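PDB 5LHA: omega transaminase from Pseudomonas sp., which probably transfers amino groups between amines and carbonyl acceptors such as pyruvate, using pyridoxal phosphate, and is seen here with the cofactor as pyridoxamine phosphate. Local coordinates for residues 354-357 against 358-361; 436-439 against 440-444. One frame throughout, in Å; residues are numbered along the deposited sequence.

Contact 1: residues 354-357 against 358-361; sequences PGNA and AKVG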
loop_
_atom_site.group_PDB
_atom_site.type_symbol
_atom_site.label_atom_id
_atom_site.label_comp_id
_atom_site.label_asym_id
_atom_site.label_seq_id
_atom_site.Cartn_x
_atom_site.Cartn_y
_atom_site.Cartn_z
ATOM N N PRO A 354 29.469 21.265 -22.359
ATOM C CA PRO A 354 29.488 19.814 -22.607
ATOM C C PRO A 354 30.777 19.360 -23.268
ATOM O O PRO A 354 31.272 18.269 -22.963
ATOM C CB PRO A 354 28.262 19.592 -23.500
ATOM C CG PRO A 354 27.360 20.713 -23.187
ATOM C CD PRO A 354 28.235 21.883 -22.891
ATOM N N GLY A 355 31.330 20.176 -24.170
ATOM C CA GLY A 355 32.591 19.831 -24.806
ATOM C C GLY A 355 33.778 19.916 -23.863
ATOM O O GLY A 355 34.692 19.087 -23.929
ATOM N N ASN A 356 33.807 20.935 -23.000
ATOM C CA ASN A 356 34.886 21.032 -22.019
ATOM C C ASN A 356 34.863 19.872 -21.033
ATOM O O ASN A 356 35.924 19.391 -20.612
ATOM C CB ASN A 356 34.819 22.359 -21.264
ATOM C CG ASN A 356 36.063 22.597 -20.436
ATOM O OD1 ASN A 356 37.154 22.712 -20.979
ATOM N ND2 ASN A 356 35.911 22.631 -19.116
ATOM N N ALA A 357 33.662 19.435 -20.632
ATOM C CA ALA A 357 33.527 18.319 -19.699
ATOM C C ALA A 357 34.059 17.025 -20.298
ATOM O O ALA A 357 34.752 16.253 -19.626
ATOM C CB ALA A 357 32.065 18.148 -19.293
ATOM N N ALA A 358 33.715 16.757 -21.556
ATOM C CA ALA A 358 34.211 15.556 -22.221
ATOM C C ALA A 358 35.732 15.561 -22.338
ATOM O O ALA A 358 36.374 14.511 -22.223
ATOM C CB ALA A 358 33.568 15.426 -23.600
ATOM N N LYS A 359 36.327 16.730 -22.567
ATOM C CA LYS A 359 37.759 16.812 -22.841
ATOM C C LYS A 359 38.585 16.775 -21.559
ATOM O O LYS A 359 39.484 15.940 -21.407
ATOM C CB LYS A 359 38.063 18.084 -23.637
ATOM C CG LYS A 359 39.539 18.314 -23.937
ATOM C CD LYS A 359 39.778 19.699 -24.551
ATOM C CE LYS A 359 39.936 20.787 -23.490
ATOM N NZ LYS A 359 41.254 20.712 -22.784
ATOM N N VAL A 360 38.294 17.679 -20.626
ATOM C CA VAL A 360 39.092 17.759 -19.408
ATOM C C VAL A 360 38.780 16.599 -18.471
ATOM O O VAL A 360 39.667 16.120 -17.753
ATOM C CB VAL A 360 38.868 19.123 -18.725
ATOM C CG1 VAL A 360 39.665 19.224 -17.427
ATOM C CG2 VAL A 360 39.233 20.234 -19.677
ATOM N N GLY A 361 37.533 16.121 -18.470
ATOM C CA GLY A 361 37.188 14.951 -17.671
ATOM C C GLY A 361 37.993 13.718 -18.036
ATOM O O GLY A 361 38.469 12.992 -17.157
#
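Asn356 turns its CG away from the backbone N (chi1 -169°), beside its own carbonyl carbon, and this swings the amide along the helix toward Val360. The valine answers with CG2, the branch that lies beside the backbone N. The two side chains meet one turn apart on helix 353-368, an i to i+4 pair on an alpha-helical face. Val360 CG2 lies 3.5 Å from Asn356 OD1, a van der Waals contact between a methyl and the amide oxygen. The NH2 end of the amide has its own partners: Asn356 ND2 donates to the backbone carbonyls of Leu436 and Leu438. Two acceptors for one nitrogen fix which way the amide is flipped. The backbone carries the usual alpha-helical ladder. Val360 N gives a straight bond to Asn356 O at 2.9 Å, and Ala358 N reaches Pro354 O at 3.2 Å. Lys359 N bonds to Gly355 O and more weakly to Asn356 O, so the latter oxygen accepts twice. Lys359 CB lies near Gly355 O, while the chain bends at chi3 and chi4 and the side chain touches Arg440 of helix 440-457. Ala357 packs against Leu386. At the end of the segment Gly361 N closes on Ala357 O at 3.0 Å, with the donor standing above the carbonyl plane, 39° out of it.

Contact 2: residues 436-439 against 440-444; sequences LTLT and RDEAG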
loop_
_atom_site.group_PDB
_atom_site.type_symbol
_atom_site.label_atom_id
_atom_site.label_comp_id
_atom_site.label_asym_id
_atom_site.label_seq_id
_atom_site.Cartn_x
_atom_site.Cartn_y
_atom_site.Cartn_z
ATOM N N LEU A 436 31.876 22.787 -14.763
ATOM C CA LEU A 436 32.196 22.345 -16.115
ATOM C C LEU A 436 33.181 23.271 -16.815
ATOM O O LEU A 436 33.670 22.928 -17.897
ATOM C CB LEU A 436 30.911 22.209 -16.929
ATOM C CG LEU A 436 29.889 21.243 -16.309
ATOM C CD1 LEU A 436 28.773 20.907 -17.289
ATOM C CD2 LEU A 436 30.533 19.963 -15.770
ATOM N N THR A 437 33.483 24.424 -16.223
ATOM C CA THR A 437 34.530 25.307 -16.714
ATOM C C THR A 437 35.926 24.884 -16.265
ATOM O O THR A 437 36.884 25.609 -16.551
ATOM C CB THR A 437 34.248 26.748 -16.281
ATOM O OG1 THR A 437 34.165 26.815 -14.853
ATOM C CG2 THR A 437 32.945 27.244 -16.905
ATOM N N LEU A 438 36.057 23.738 -15.592
ATOM C CA LEU A 438 37.353 23.258 -15.124
ATOM C C LEU A 438 38.380 23.256 -16.249
ATOM O O LEU A 438 38.089 22.869 -17.381
ATOM C CB LEU A 438 37.214 21.849 -14.558
ATOM C CG LEU A 438 38.405 21.345 -13.750
ATOM C CD1 LEU A 438 38.319 21.855 -12.326
ATOM C CD2 LEU A 438 38.452 19.833 -13.774
ATOM N N THR A 439 39.589 23.705 -15.936
ATOM C CA THR A 439 40.669 23.760 -16.910
ATOM C C THR A 439 41.624 22.585 -16.727
ATOM O O THR A 439 41.542 21.829 -15.755
ATOM C CB THR A 439 41.422 25.088 -16.794
ATOM O OG1 THR A 439 42.079 25.159 -15.523
ATOM C CG2 THR A 439 40.455 26.250 -16.916
ATOM N N ARG A 440 42.526 22.423 -17.700
ATOM C CA ARG A 440 43.634 21.485 -17.540
ATOM C C ARG A 440 44.362 21.734 -16.227
ATOM O O ARG A 440 44.604 20.808 -15.443
ATOM C CB ARG A 440 44.618 21.621 -18.703
ATOM C CG ARG A 440 44.144 21.128 -20.054
ATOM C CD ARG A 440 45.339 21.069 -20.996
ATOM N NE ARG A 440 45.010 20.615 -22.344
ATOM C CZ ARG A 440 45.849 20.705 -23.370
ATOM N NH1 ARG A 440 47.051 21.235 -23.193
ATOM N NH2 ARG A 440 45.491 20.273 -24.570
ATOM N N ASP A 441 44.719 22.999 -15.984
ATOM C CA ASP A 441 45.448 23.394 -14.786
ATOM C C ASP A 441 44.724 22.963 -13.516
ATOM O O ASP A 441 45.310 22.316 -12.641
ATOM C CB ASP A 441 45.660 24.914 -14.817
ATOM C CG ASP A 441 45.701 25.531 -13.440
ATOM O OD1 ASP A 441 46.724 25.348 -12.743
ATOM O OD2 ASP A 441 44.715 26.210 -13.062
ATOM N N GLU A 442 43.442 23.311 -13.397
ATOM C CA GLU A 442 42.708 22.941 -12.194
ATOM C C GLU A 442 42.553 21.431 -12.083
ATOM O O GLU A 442 42.604 20.883 -10.976
ATOM C CB GLU A 442 41.343 23.622 -12.178
ATOM C CG GLU A 442 41.389 25.127 -12.094
ATOM C CD GLU A 442 40.051 25.760 -12.414
ATOM O OE1 GLU A 442 39.270 25.150 -13.171
ATOM O OE2 GLU A 442 39.775 26.869 -11.911
ATOM N N ALA A 443 42.395 20.737 -13.217
ATOM C CA ALA A 443 42.314 19.276 -13.178
ATOM C C ALA A 443 43.585 18.664 -12.600
ATOM O O ALA A 443 43.525 17.675 -11.859
ATOM C CB ALA A 443 42.033 18.721 -14.578
ATOM N N GLY A 444 44.746 19.225 -12.947
ATOM C CA GLY A 444 45.993 18.788 -12.338
ATOM C C GLY A 444 46.059 19.076 -10.849
ATOM O O GLY A 444 46.610 18.286 -10.079
#
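Thr439 and Glu442 form a capping box at the start of helix 440-457. Two reciprocal hydrogen bonds make the box. Thr439 is the N-cap: its OG1 sits between the backbone N and the carbonyl carbon (chi1 65°), where it accepts from Glu442 N at 3.1 Å in a nearly straight bond. The return bond runs from Thr439 N to Glu442 OE1, also 3.1 Å, reaching the oxygen on its anti side and out of the carboxylate plane. Separately, the backbone bond from Ala443 N to Thr439 O, 2.9 Å, opens the helical ladder. Apolar contacts lie beside the box. Leu438 splits its branches: CD1 rests on Glu442 CB at 3.5 Å, and CD2 meets Ala443 CB at 3.8 Å. Glu442 OE1 also accepts from Asn45 ND2, which helps to hold the buried carboxylate. With an alanine in place of Glu442 the carboxylate is gone, which would probably leave Thr439 N without its acceptor and Asn45 ND2 short of a partner. The box closes the loop that leads from strand 429-432 into helix 440-457. Ala443 packs on Val360 and Arg440 on Gln363, both of helix 353-368, while Leu438 touches the loop at Leu386.

In the fold
Contact 1 comes first along the chain, on helix 353-368; contact 2 follows after strand 429-432, at the start of helix 440-457. Their centres are about 10 Å apart, on the same side of the chain's centre. The Asn356 amide bridges the two contacts. Val360 CG1 also packs 3.6 Å from Thr439 O. The antiparallel strands 378-384, 387-393 and 429-432, neighbours in one mixed sheet, lie between the two helices in sequence. The pairing thus ties the start of helix 353-368 to the loop entering the last helix of this fold type I enzyme.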